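Local coordinates for proline iminopeptidase (Streptomyces halstedii, PDB 3WMR), which hydrolyses amide bonds in polyketide substrates and belongs to the peptidase S33 family, whose proline iminopeptidase activity it may share, at residues P152-I157 against S246-L251; K156-E161 against D266-A271; P252-P257 against D278-V283. All coordinates share one frame; numbering follows the deposited sequence.

How the contacts relate
Contact 1 touches both of the others within the alpha/beta hydrolase fold. Contacts 1 and 2 share the start of helix 155-166, and their centres are about 11 Å apart. They touch where Pro152 CG packs on Trp158 CE3 at 3.6 Å. Contact 1 leads directly into contact 3, where Leu251 CB meets Leu279 CB at 3.9 Å. Contacts 2 and 3 use the two ends of helix 270-279 without touching, with centres about 20 Å apart. Contact 2 is next to the predicted catalytic residues and contains Asp266. Contact 1 reaches the bound P4G molecule through Ser246, and its Val247 side chain is about 12 Å from that of the predicted nucleophile Ser126.

Contact 1: P152-I157 against S246-L251; sequences PASMKI and SVEDCL
Ser154 and Ser246 lie side by side where two loops make a single beta bridge. Ser154 turns its CB to the hydroxyl of Ser246, with CB 3.6 Å from OG. Its own OG points back to the start of helix 155-166. This follows from chi1 of 167°, which sets OG opposite the backbone N. There the hydroxyl N-caps the helix through weak bonds from the backbone N atoms of Lys156 and Ile157.

Ser246 OG lies between the segments and accepts from Glu248 N at 3.2 Å, an ST turn. The extended Glu248 side chain ends beside both serines, with OE1 against Ser154 CB. Glu248 OE1 accepts a hydrogen bond from a water at 2.7 Å, and the same water is 2.6 Å from Ser154 OG. The water therefore joins the helix cap to the carboxylate. The other oxygen of Glu248, OE2, passes obliquely by the tip of Ile157, 4.1 Å from CD1.

One backbone bond spans the segments, from Val247 N to Ala153 O, at 2.9 Å and 161°. The CG2 methyl of Val247 lies against the same carbonyl oxygen. On the apolar side the CB methyl of Ala153 meets Leu251 CD1 at 4.2 Å.

Ser246 also touches the bound P4G, so the junction borders the ligand pocket. Lys156 makes a salt bridge to Asp244, just before the second segment. Helix 127-137 packs on Met155 through Met130 and on Val247 through Val134. Helix 270-279 covers Ala153 and Leu251 with Phe276, so both helices pack on this junction.

Contact 2: K156-E161 against D266-A271; sequences KIWLQE and DEATPA
Trp158 reaches Glu267 because its CG lies opposite the backbone N, with chi1 at -178°, which swings the indole off helix 155-166. Glu161, one turn on, is bent at chi2 (-69°), and this folds its carboxylate onto Thr269. Segment 266-271, which leads into helix 270-279, carries the acid residue of the alpha/beta hydrolase fold, Asp266, a predicted member of the catalytic triad.

The benzene end of the indole does the touching. Trp158 CH2 lies 3.4 Å from Glu267 CD, and the ring and carboxylate planes are 70° apart. Glu267 OE2 sits at the ring edge, in its plane, while the backbone O of Glu267 lies over one face. The next residue adds an apolar contact, with Trp158 CZ3 3.8 Å from Ala268 CB. At its polar end, Trp158 NE1 bonds to Glu235 O, which helps to fix the rotation of the ring.

Asp266 OD1 accepts from Ala268 N at 2.7 Å, from above the carboxylate plane, in an Asx turn. It also bonds to His293 ND1. Glu267 and Ala268, on which Trp158 packs, thus belong to the Asx turn of Asp266. Nearer the helix 270-279, Ile157 CG2 rests on Ala271 O at 3.6 Å.

Glu161 OE1 gathers several partners. Arg164 makes a salt bridge to it. A water donates to it at 3.0 Å and accepts from Ala271 N. Thr269 OG1 donates to the anti lone pair of Glu161 OE1 at 2.7 Å.

Contact 3: P252-P257 against D278-V283; sequences PDIQVP and DLVPDV
Pro252 and Leu279 meet backbone to backbone. The CA of Pro252 points its hydrogen at Leu279 O, 3.4 Å away, with an angle of 153° at the hydrogen. Beside them Ile254 and Val280 touch through single methyls, CG2 to CG1 at 4.2 Å. Pro281 sets its ring against the carbonyls of the other segment, with CD 3.4 Å from Ile254 O.

At the far end Asp282 meets Pro257. The CG of Asp282 is opposite the backbone N (chi1 -176°), which brings the carboxylate alongside the CA and CB of Pro257. Asp282 OD2 comes to 3.4 Å from Pro257 CB.

A water links the two backbones by three bonds. It donates to Ile254 O at 2.6 Å and to Val256 O at 2.9 Å. It accepts from Asp282 N at 3.0 Å. The water thus gives three backbone polar atoms a common partner.

Beyond this shell, Ile254 packs on Ser133 and Ala136 of helix 127-137. Val280 rests on Leu251 and Thr258. Arg139 bonds to Asp253 O.

The contact brings together the two lead-ins to neighbouring parallel strands of a beta-alpha-beta unit. Pro257 comes just before strand 258-263 and bonds through its backbone to Leu146 of strand 143-149. Helix 270-279 then crosses over, and Asp282, bonded to Thr258, enters the outermost strand 283-288.

Contact 1: P152-I157 against S246-L251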
ATOM      1  N   PRO A 152      -6.682  -0.395  -5.246  1.00 20.39           N
ATOM      2  CA  PRO A 152      -7.732  -0.897  -6.129  1.00 20.89           C
ATOM      3  C   PRO A 152      -8.357  -2.164  -5.571  1.00 20.31           C
ATOM      4  O   PRO A 152      -7.718  -2.847  -4.787  1.00 19.46           O
ATOM      5  CB  PRO A 152      -6.959  -1.247  -7.399  1.00 20.85           C
ATOM      6  CG  PRO A 152      -5.656  -1.750  -6.886  1.00 20.92           C
ATOM      7  CD  PRO A 152      -5.360  -0.909  -5.649  1.00 20.89           C
ATOM      8  N   ALA A 153      -9.575  -2.487  -6.001  1.00 21.53           N
ATOM      9  CA  ALA A 153     -10.218  -3.762  -5.627  1.00 22.06           C
ATOM     10  C   ALA A 153      -9.852  -4.887  -6.591  1.00 22.55           C
ATOM     11  O   ALA A 153     -10.019  -6.063  -6.274  1.00 23.60           O
ATOM     12  CB  ALA A 153     -11.731  -3.608  -5.585  1.00 23.00           C
ATOM     13  N   SER A 154      -9.342  -4.520  -7.762  1.00 22.96           N
ATOM     14  CA  SER A 154      -9.006  -5.483  -8.813  1.00 22.86           C
ATOM     15  C   SER A 154      -7.884  -4.969  -9.694  1.00 22.61           C
ATOM     16  O   SER A 154      -7.963  -3.875 -10.219  1.00 22.30           O
ATOM     17  CB  SER A 154     -10.217  -5.724  -9.695  1.00 23.53           C
ATOM     18  OG  SER A 154      -9.855  -6.419 -10.885  1.00 23.87           O
ATOM     19  N   MET A 155      -6.864  -5.786  -9.899  1.00 23.71           N
ATOM     20  CA  MET A 155      -5.802  -5.423 -10.841  1.00 24.33           C
ATOM     21  C   MET A 155      -6.278  -5.432 -12.295  1.00 24.80           C
ATOM     22  O   MET A 155      -5.662  -4.788 -13.152  1.00 23.09           O
ATOM     23  CB  MET A 155      -4.582  -6.323 -10.650  1.00 24.37           C
ATOM     24  CG  MET A 155      -3.981  -6.233  -9.254  1.00 23.83           C
ATOM     25  SD  MET A 155      -3.758  -4.560  -8.597  1.00 22.89           S
ATOM     26  CE  MET A 155      -2.426  -3.910  -9.651  1.00 22.70           C
ATOM     27  N   LYS A 156      -7.386  -6.128 -12.582  1.00 25.58           N
ATOM     28  CA  LYS A 156      -7.978  -6.055 -13.919  1.00 26.51           C
ATOM     29  C   LYS A 156      -8.534  -4.678 -14.207  1.00 25.64           C
ATOM     30  O   LYS A 156      -8.254  -4.093 -15.269  1.00 25.54           O
ATOM     31  CB  LYS A 156      -9.113  -7.078 -14.089  1.00 30.04           C
ATOM     32  CG  LYS A 156      -8.630  -8.499 -14.142  1.00 33.47           C
ATOM     33  CD  LYS A 156      -9.776  -9.457 -14.477  1.00 38.04           C
ATOM     34  CE  LYS A 156      -9.331 -10.898 -14.324  1.00 42.03           C
ATOM     35  NZ  LYS A 156      -8.239 -11.240 -15.291  1.00 44.53           N
ATOM     36  N   ILE A 157      -9.328  -4.161 -13.270  1.00 23.89           N
ATOM     37  CA  ILE A 157      -9.863  -2.821 -13.400  1.00 23.47           C
ATOM     38  C   ILE A 157      -8.689  -1.820 -13.384  1.00 23.12           C
ATOM     39  O   ILE A 157      -8.696  -0.849 -14.133  1.00 22.82           O
ATOM     40  CB  ILE A 157     -10.865  -2.482 -12.278  1.00 23.38           C
ATOM     41  CG1 ILE A 157     -12.081  -3.421 -12.320  1.00 23.71           C
ATOM     42  CG2 ILE A 157     -11.341  -1.047 -12.416  1.00 23.38           C
ATOM     43  CD1 ILE A 157     -12.987  -3.308 -11.111  1.00 23.94           C
ATOM     44  N   SER A 246      -7.988 -10.124  -8.136  1.00 27.01           N
ATOM     45  CA  SER A 246      -9.072  -9.301  -7.605  1.00 27.61           C
ATOM     46  C   SER A 246      -9.430  -9.745  -6.191  1.00 28.25           C
ATOM     47  O   SER A 246      -9.432 -10.949  -5.904  1.00 29.81           O
ATOM     48  CB  SER A 246     -10.298  -9.433  -8.492  1.00 28.03           C
ATOM     49  OG  SER A 246     -11.377  -8.698  -7.967  1.00 28.18           O
ATOM     50  N   VAL A 247      -9.745  -8.793  -5.313  1.00 26.93           N
ATOM     51  CA  VAL A 247     -10.249  -9.126  -3.957  1.00 27.08           C
ATOM     52  C   VAL A 247     -11.778  -8.976  -3.821  1.00 27.71           C
ATOM     53  O   VAL A 247     -12.331  -9.157  -2.726  1.00 28.78           O
ATOM     54  CB  VAL A 247      -9.532  -8.314  -2.838  1.00 25.71           C
ATOM     55  CG1 VAL A 247      -8.032  -8.587  -2.871  1.00 24.71           C
ATOM     56  CG2 VAL A 247      -9.813  -6.819  -2.949  1.00 24.91           C
ATOM     57  N   GLU A 248     -12.458  -8.703  -4.935  1.00 28.17           N
ATOM     58  CA  GLU A 248     -13.877  -8.378  -4.930  1.00 28.72           C
ATOM     59  C   GLU A 248     -14.718  -9.468  -4.242  1.00 30.86           C
ATOM     60  O   GLU A 248     -15.708  -9.160  -3.583  1.00 29.95           O
ATOM     61  CB  GLU A 248     -14.381  -8.169  -6.355  1.00 29.08           C
ATOM     62  CG  GLU A 248     -13.827  -6.939  -7.067  1.00 28.87           C
ATOM     63  CD  GLU A 248     -14.030  -7.008  -8.567  1.00 29.04           C
ATOM     64  OE1 GLU A 248     -13.301  -7.759  -9.242  1.00 29.93           O
ATOM     65  OE2 GLU A 248     -14.931  -6.323  -9.082  1.00 30.26           O
ATOM     66  N   ASP A 249     -14.311 -10.726  -4.386  1.00 32.00           N
ATOM     67  CA  ASP A 249     -15.102 -11.852  -3.870  1.00 34.50           C
ATOM     68  C   ASP A 249     -15.112 -11.964  -2.353  1.00 32.94           C
ATOM     69  O   ASP A 249     -16.036 -12.534  -1.788  1.00 33.14           O
ATOM     70  CB  ASP A 249     -14.619 -13.170  -4.476  1.00 37.27           C
ATOM     71  CG  ASP A 249     -15.013 -13.316  -5.944  1.00 41.09           C
ATOM     72  OD1 ASP A 249     -15.967 -12.634  -6.406  1.00 43.71           O
ATOM     73  OD2 ASP A 249     -14.369 -14.125  -6.645  1.00 45.32           O
ATOM     74  N   CYS A 250     -14.110 -11.413  -1.686  1.00 31.42           N
ATOM     75  CA  CYS A 250     -14.088 -11.446  -0.229  1.00 30.73           C
ATOM     76  C   CYS A 250     -14.697 -10.189   0.423  1.00 29.18           C
ATOM     77  O   CYS A 250     -14.991 -10.208   1.613  1.00 29.23           O
ATOM     78  CB  CYS A 250     -12.676 -11.690   0.259  1.00 30.70           C
ATOM     79  SG  CYS A 250     -11.686 -10.193   0.236  1.00 32.89           S
ATOM     80  N   LEU A 251     -14.942  -9.138  -0.359  1.00 27.38           N
ATOM     81  CA  LEU A 251     -15.377  -7.847   0.181  1.00 26.81           C
ATOM     82  C   LEU A 251     -16.712  -7.863   0.921  1.00 26.44           C
ATOM     83  O   LEU A 251     -16.853  -7.159   1.923  1.00 24.40           O
ATOM     84  CB  LEU A 251     -15.383  -6.741  -0.904  1.00 27.31           C
ATOM     85  CG  LEU A 251     -14.045  -6.426  -1.602  1.00 26.17           C
ATOM     86  CD1 LEU A 251     -14.177  -5.302  -2.622  1.00 26.17           C
ATOM     87  CD2 LEU A 251     -12.943  -6.099  -0.619  1.00 26.39           C
TER
HETATM   88  O   HOH W   1     -12.037  -7.635 -11.609  1.00 28.25           O

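Contact 2: K156-E161 against D266-A271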
ATOM      1  N   LYS A 156      -7.386  -6.128 -12.582  1.00 25.58           N
ATOM      2  CA  LYS A 156      -7.978  -6.055 -13.919  1.00 26.51           C
ATOM      3  C   LYS A 156      -8.534  -4.678 -14.207  1.00 25.64           C
ATOM      4  O   LYS A 156      -8.254  -4.093 -15.269  1.00 25.54           O
ATOM      5  CB  LYS A 156      -9.113  -7.078 -14.089  1.00 30.04           C
ATOM      6  CG  LYS A 156      -8.630  -8.499 -14.142  1.00 33.47           C
ATOM      7  CD  LYS A 156      -9.776  -9.457 -14.477  1.00 38.04           C
ATOM      8  CE  LYS A 156      -9.331 -10.898 -14.324  1.00 42.03           C
ATOM      9  NZ  LYS A 156      -8.239 -11.240 -15.291  1.00 44.53           N
ATOM     10  N   ILE A 157      -9.328  -4.161 -13.270  1.00 23.89           N
ATOM     11  CA  ILE A 157      -9.863  -2.821 -13.400  1.00 23.47           C
ATOM     12  C   ILE A 157      -8.689  -1.820 -13.384  1.00 23.12           C
ATOM     13  O   ILE A 157      -8.696  -0.849 -14.133  1.00 22.82           O
ATOM     14  CB  ILE A 157     -10.865  -2.482 -12.278  1.00 23.38           C
ATOM     15  CG1 ILE A 157     -12.081  -3.421 -12.320  1.00 23.71           C
ATOM     16  CG2 ILE A 157     -11.341  -1.047 -12.416  1.00 23.38           C
ATOM     17  CD1 ILE A 157     -12.987  -3.308 -11.111  1.00 23.94           C
ATOM     18  N   TRP A 158      -7.688  -2.079 -12.544  1.00 22.77           N
ATOM     19  CA  TRP A 158      -6.473  -1.241 -12.511  1.00 22.96           C
ATOM     20  C   TRP A 158      -5.896  -1.105 -13.912  1.00 23.22           C
ATOM     21  O   TRP A 158      -5.756  -0.000 -14.399  1.00 23.44           O
ATOM     22  CB  TRP A 158      -5.443  -1.840 -11.549  1.00 22.88           C
ATOM     23  CG  TRP A 158      -4.142  -1.045 -11.371  1.00 21.96           C
ATOM     24  CD1 TRP A 158      -2.995  -1.219 -12.067  1.00 21.95           C
ATOM     25  CD2 TRP A 158      -3.865  -0.036 -10.387  1.00 22.38           C
ATOM     26  NE1 TRP A 158      -2.021  -0.387 -11.596  1.00 22.05           N
ATOM     27  CE2 TRP A 158      -2.535   0.379 -10.584  1.00 21.97           C
ATOM     28  CE3 TRP A 158      -4.619   0.578  -9.384  1.00 21.87           C
ATOM     29  CZ2 TRP A 158      -1.934   1.365  -9.802  1.00 22.49           C
ATOM     30  CZ3 TRP A 158      -4.018   1.568  -8.598  1.00 22.58           C
ATOM     31  CH2 TRP A 158      -2.694   1.948  -8.810  1.00 22.47           C
ATOM     32  N   LEU A 159      -5.617  -2.229 -14.581  1.00 23.84           N
ATOM     33  CA  LEU A 159      -5.025  -2.182 -15.910  1.00 25.08           C
ATOM     34  C   LEU A 159      -5.905  -1.488 -16.953  1.00 26.17           C
ATOM     35  O   LEU A 159      -5.380  -0.802 -17.820  1.00 25.31           O
ATOM     36  CB  LEU A 159      -4.581  -3.570 -16.393  1.00 25.84           C
ATOM     37  CG  LEU A 159      -3.226  -4.003 -15.830  1.00 26.58           C
ATOM     38  CD1 LEU A 159      -2.950  -5.463 -16.155  1.00 27.95           C
ATOM     39  CD2 LEU A 159      -2.112  -3.094 -16.356  1.00 27.23           C
ATOM     40  N   GLN A 160      -7.224  -1.639 -16.873  1.00 27.30           N
ATOM     41  CA  GLN A 160      -8.122  -0.862 -17.751  1.00 28.53           C
ATOM     42  C   GLN A 160      -7.993   0.640 -17.510  1.00 28.37           C
ATOM     43  O   GLN A 160      -7.923   1.458 -18.453  1.00 27.64           O
ATOM     44  CB  GLN A 160      -9.573  -1.314 -17.558  1.00 31.01           C
ATOM     45  CG  GLN A 160      -9.780  -2.712 -18.091  1.00 32.94           C
ATOM     46  CD  GLN A 160     -11.064  -3.389 -17.652  1.00 35.39           C
ATOM     47  OE1 GLN A 160     -11.696  -3.013 -16.670  1.00 36.72           O
ATOM     48  NE2 GLN A 160     -11.447  -4.418 -18.399  1.00 38.37           N
ATOM     49  N   GLU A 161      -7.932   1.013 -16.242  1.00 26.85           N
ATOM     50  CA  GLU A 161      -7.826   2.412 -15.893  1.00 27.47           C
ATOM     51  C   GLU A 161      -6.452   3.001 -16.251  1.00 26.64           C
ATOM     52  O   GLU A 161      -6.381   4.151 -16.674  1.00 26.09           O
ATOM     53  CB  GLU A 161      -8.199   2.631 -14.417  1.00 27.15           C
ATOM     54  CG  GLU A 161      -9.695   2.496 -14.182  1.00 27.84           C
ATOM     55  CD  GLU A 161     -10.473   3.638 -14.811  1.00 29.43           C
ATOM     56  OE1 GLU A 161     -10.532   4.743 -14.210  1.00 29.20           O
ATOM     57  OE2 GLU A 161     -11.022   3.435 -15.920  1.00 30.19           O
ATOM     58  N   ASP A 266      -5.459  10.270  -8.219  1.00 27.27           N
ATOM     59  CA  ASP A 266      -4.871   8.968  -7.933  1.00 25.40           C
ATOM     60  C   ASP A 266      -4.943   8.027  -9.142  1.00 23.98           C
ATOM     61  O   ASP A 266      -5.965   7.957  -9.824  1.00 24.13           O
ATOM     62  CB  ASP A 266      -5.631   8.349  -6.750  1.00 25.63           C
ATOM     63  CG  ASP A 266      -4.834   7.301  -5.975  1.00 25.49           C
ATOM     64  OD1 ASP A 266      -3.968   6.573  -6.541  1.00 24.91           O
ATOM     65  OD2 ASP A 266      -5.145   7.183  -4.763  1.00 26.04           O
ATOM     66  N   GLU A 267      -3.848   7.320  -9.404  1.00 23.10           N
ATOM     67  CA  GLU A 267      -3.887   6.125 -10.281  1.00 22.57           C
ATOM     68  C   GLU A 267      -4.931   5.100  -9.799  1.00 22.93           C
ATOM     69  O   GLU A 267      -5.507   4.354 -10.611  1.00 22.89           O
ATOM     70  CB  GLU A 267      -2.509   5.474 -10.380  1.00 22.20           C
ATOM     71  CG  GLU A 267      -1.785   5.250  -9.066  1.00 22.08           C
ATOM     72  CD  GLU A 267      -0.499   4.483  -9.226  1.00 21.86           C
ATOM     73  OE1 GLU A 267      -0.005   4.359 -10.362  1.00 21.61           O
ATOM     74  OE2 GLU A 267       0.022   3.999  -8.206  1.00 22.68           O
ATOM     75  N   ALA A 268      -5.151   5.053  -8.482  1.00 22.74           N
ATOM     76  CA  ALA A 268      -6.258   4.300  -7.905  1.00 24.08           C
ATOM     77  C   ALA A 268      -7.521   5.134  -8.092  1.00 25.13           C
ATOM     78  O   ALA A 268      -7.922   5.900  -7.195  1.00 26.18           O
ATOM     79  CB  ALA A 268      -5.994   3.987  -6.437  1.00 24.01           C
ATOM     80  N   THR A 269      -8.103   5.023  -9.285  1.00 25.27           N
ATOM     81  CA  THR A 269      -9.177   5.915  -9.714  1.00 26.36           C
ATOM     82  C   THR A 269     -10.482   5.545  -9.045  1.00 25.93           C
ATOM     83  O   THR A 269     -10.594   4.446  -8.491  1.00 26.11           O
ATOM     84  CB  THR A 269      -9.433   5.850 -11.235  1.00 27.01           C
ATOM     85  OG1 THR A 269      -9.813   4.509 -11.598  1.00 27.60           O
ATOM     86  CG2 THR A 269      -8.210   6.311 -12.038  1.00 27.26           C
ATOM     87  N   PRO A 270     -11.476   6.456  -9.103  1.00 27.38           N
ATOM     88  CA  PRO A 270     -12.806   6.135  -8.598  1.00 28.07           C
ATOM     89  C   PRO A 270     -13.341   4.804  -9.115  1.00 27.46           C
ATOM     90  O   PRO A 270     -13.955   4.056  -8.351  1.00 27.96           O
ATOM     91  CB  PRO A 270     -13.644   7.307  -9.078  1.00 28.73           C
ATOM     92  CG  PRO A 270     -12.697   8.456  -8.965  1.00 29.01           C
ATOM     93  CD  PRO A 270     -11.362   7.899  -9.403  1.00 28.07           C
ATOM     94  N   ALA A 271     -13.076   4.493 -10.381  1.00 26.94           N
ATOM     95  CA  ALA A 271     -13.459   3.195 -10.948  1.00 26.60           C
ATOM     96  C   ALA A 271     -12.784   1.988 -10.278  1.00 25.55           C
ATOM     97  O   ALA A 271     -13.396   0.920 -10.152  1.00 24.02           O
ATOM     98  CB  ALA A 271     -13.194   3.172 -12.451  1.00 26.71           C
TER
HETATM   99  O   HOH W   2     -12.565   6.348 -12.733  1.00 33.71           O

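Contact 3: P252-P257 against D278-V283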
ATOM      1  N   PRO A 252     -17.690  -8.677   0.457  1.00 26.54           N
ATOM      2  CA  PRO A 252     -18.939  -8.726   1.210  1.00 26.99           C
ATOM      3  C   PRO A 252     -18.783  -9.261   2.628  1.00 27.15           C
ATOM      4  O   PRO A 252     -19.666  -9.033   3.439  1.00 27.67           O
ATOM      5  CB  PRO A 252     -19.837  -9.682   0.371  1.00 27.75           C
ATOM      6  CG  PRO A 252     -19.257  -9.630  -1.002  1.00 28.01           C
ATOM      7  CD  PRO A 252     -17.772  -9.462  -0.794  1.00 26.82           C
ATOM      8  N   ASP A 253     -17.685  -9.961   2.925  1.00 27.72           N
ATOM      9  CA  ASP A 253     -17.485 -10.581   4.240  1.00 28.37           C
ATOM     10  C   ASP A 253     -16.847  -9.654   5.280  1.00 27.83           C
ATOM     11  O   ASP A 253     -16.730 -10.015   6.462  1.00 27.57           O
ATOM     12  CB  ASP A 253     -16.633 -11.844   4.101  1.00 29.74           C
ATOM     13  CG  ASP A 253     -17.366 -12.984   3.368  1.00 32.30           C
ATOM     14  OD1 ASP A 253     -18.614 -12.988   3.280  1.00 33.97           O
ATOM     15  OD2 ASP A 253     -16.670 -13.880   2.863  1.00 33.96           O
ATOM     16  N   ILE A 254     -16.408  -8.476   4.849  1.00 26.03           N
ATOM     17  CA  ILE A 254     -15.786  -7.503   5.760  1.00 24.91           C
ATOM     18  C   ILE A 254     -16.863  -6.878   6.642  1.00 25.03           C
ATOM     19  O   ILE A 254     -17.776  -6.209   6.136  1.00 26.55           O
ATOM     20  CB  ILE A 254     -15.005  -6.423   4.980  1.00 22.91           C
ATOM     21  CG1 ILE A 254     -13.812  -7.057   4.256  1.00 22.27           C
ATOM     22  CG2 ILE A 254     -14.520  -5.327   5.916  1.00 22.77           C
ATOM     23  CD1 ILE A 254     -13.164  -6.176   3.207  1.00 21.68           C
ATOM     24  N   GLN A 255     -16.756  -7.102   7.947  1.00 25.20           N
ATOM     25  CA  GLN A 255     -17.776  -6.661   8.912  1.00 26.96           C
ATOM     26  C   GLN A 255     -17.454  -5.328   9.583  1.00 27.32           C
ATOM     27  O   GLN A 255     -18.348  -4.657  10.123  1.00 29.55           O
ATOM     28  CB  GLN A 255     -17.942  -7.706  10.006  1.00 28.79           C
ATOM     29  CG  GLN A 255     -18.591  -8.984   9.517  1.00 30.32           C
ATOM     30  CD  GLN A 255     -18.670 -10.052  10.601  1.00 32.22           C
ATOM     31  OE1 GLN A 255     -17.708 -10.286  11.319  1.00 33.14           O
ATOM     32  NE2 GLN A 255     -19.814 -10.720  10.702  1.00 33.04           N
ATOM     33  N   VAL A 256     -16.185  -4.945   9.558  1.00 24.63           N
ATOM     34  CA  VAL A 256     -15.771  -3.774  10.318  1.00 23.77           C
ATOM     35  C   VAL A 256     -16.042  -2.527   9.494  1.00 23.45           C
ATOM     36  O   VAL A 256     -16.173  -2.595   8.271  1.00 23.02           O
ATOM     37  CB  VAL A 256     -14.297  -3.881  10.748  1.00 23.09           C
ATOM     38  CG1 VAL A 256     -14.138  -5.002  11.761  1.00 23.09           C
ATOM     39  CG2 VAL A 256     -13.370  -4.098   9.551  1.00 23.41           C
ATOM     40  N   PRO A 257     -16.145  -1.375  10.169  1.00 23.13           N
ATOM     41  CA  PRO A 257     -16.269  -0.160   9.407  1.00 22.85           C
ATOM     42  C   PRO A 257     -14.979   0.098   8.614  1.00 21.98           C
ATOM     43  O   PRO A 257     -13.865   0.071   9.163  1.00 20.75           O
ATOM     44  CB  PRO A 257     -16.516   0.926  10.470  1.00 22.92           C
ATOM     45  CG  PRO A 257     -16.475   0.254  11.791  1.00 23.41           C
ATOM     46  CD  PRO A 257     -15.962  -1.131  11.608  1.00 22.62           C
ATOM     47  N   ASP A 278     -19.482  -0.658  -3.367  1.00 28.90           N
ATOM     48  CA  ASP A 278     -20.704  -1.448  -3.663  1.00 30.18           C
ATOM     49  C   ASP A 278     -20.817  -2.747  -2.866  1.00 29.48           C
ATOM     50  O   ASP A 278     -21.916  -3.310  -2.726  1.00 29.77           O
ATOM     51  CB  ASP A 278     -20.775  -1.791  -5.161  1.00 31.52           C
ATOM     52  CG  ASP A 278     -20.833  -0.547  -6.063  1.00 32.80           C
ATOM     53  OD1 ASP A 278     -21.367   0.497  -5.651  1.00 32.86           O
ATOM     54  OD2 ASP A 278     -20.344  -0.627  -7.207  1.00 35.53           O
ATOM     55  N   LEU A 279     -19.700  -3.263  -2.374  1.00 27.78           N
ATOM     56  CA  LEU A 279     -19.698  -4.597  -1.774  1.00 27.58           C
ATOM     57  C   LEU A 279     -19.435  -4.649  -0.279  1.00 27.42           C
ATOM     58  O   LEU A 279     -19.910  -5.557   0.391  1.00 27.43           O
ATOM     59  CB  LEU A 279     -18.671  -5.459  -2.483  1.00 27.67           C
ATOM     60  CG  LEU A 279     -18.936  -5.695  -3.967  1.00 28.05           C
ATOM     61  CD1 LEU A 279     -17.726  -6.367  -4.589  1.00 27.66           C
ATOM     62  CD2 LEU A 279     -20.213  -6.526  -4.171  1.00 29.08           C
ATOM     63  N   VAL A 280     -18.653  -3.709   0.247  1.00 26.39           N
ATOM     64  CA  VAL A 280     -18.357  -3.669   1.682  1.00 26.49           C
ATOM     65  C   VAL A 280     -19.558  -3.049   2.407  1.00 26.13           C
ATOM     66  O   VAL A 280     -19.888  -1.898   2.154  1.00 26.37           O
ATOM     67  CB  VAL A 280     -17.068  -2.862   1.980  1.00 26.06           C
ATOM     68  CG1 VAL A 280     -16.784  -2.815   3.485  1.00 26.16           C
ATOM     69  CG2 VAL A 280     -15.882  -3.466   1.220  1.00 26.37           C
ATOM     70  N   PRO A 281     -20.217  -3.807   3.297  1.00 26.22           N
ATOM     71  CA  PRO A 281     -21.435  -3.317   3.979  1.00 27.00           C
ATOM     72  C   PRO A 281     -21.302  -1.960   4.682  1.00 26.98           C
ATOM     73  O   PRO A 281     -22.141  -1.071   4.476  1.00 27.67           O
ATOM     74  CB  PRO A 281     -21.731  -4.425   4.998  1.00 27.51           C
ATOM     75  CG  PRO A 281     -21.138  -5.667   4.398  1.00 27.72           C
ATOM     76  CD  PRO A 281     -19.876  -5.183   3.715  1.00 26.74           C
ATOM     77  N   ASP A 282     -20.247  -1.785   5.472  1.00 26.02           N
ATOM     78  CA  ASP A 282     -20.061  -0.551   6.239  1.00 26.16           C
ATOM     79  C   ASP A 282     -18.840   0.184   5.706  1.00 25.75           C
ATOM     80  O   ASP A 282     -17.715  -0.126   6.108  1.00 24.26           O
ATOM     81  CB  ASP A 282     -19.879  -0.873   7.721  1.00 26.33           C
ATOM     82  CG  ASP A 282     -19.775   0.373   8.597  1.00 27.15           C
ATOM     83  OD1 ASP A 282     -19.678   1.516   8.078  1.00 27.78           O
ATOM     84  OD2 ASP A 282     -19.809   0.197   9.827  1.00 28.78           O
ATOM     85  N   VAL A 283     -19.063   1.157   4.816  1.00 26.17           N
ATOM     86  CA  VAL A 283     -17.955   1.778   4.098  1.00 26.54           C
ATOM     87  C   VAL A 283     -18.158   3.253   3.824  1.00 27.79           C
ATOM     88  O   VAL A 283     -19.244   3.690   3.435  1.00 28.27           O
ATOM     89  CB  VAL A 283     -17.658   1.040   2.775  1.00 27.51           C
ATOM     90  CG1 VAL A 283     -18.843   1.134   1.797  1.00 29.09           C
ATOM     91  CG2 VAL A 283     -16.361   1.560   2.142  1.00 26.41           C
TER
HETATM   92  O   HOH W   3     -18.257  -3.745   6.675  1.00 21.23           O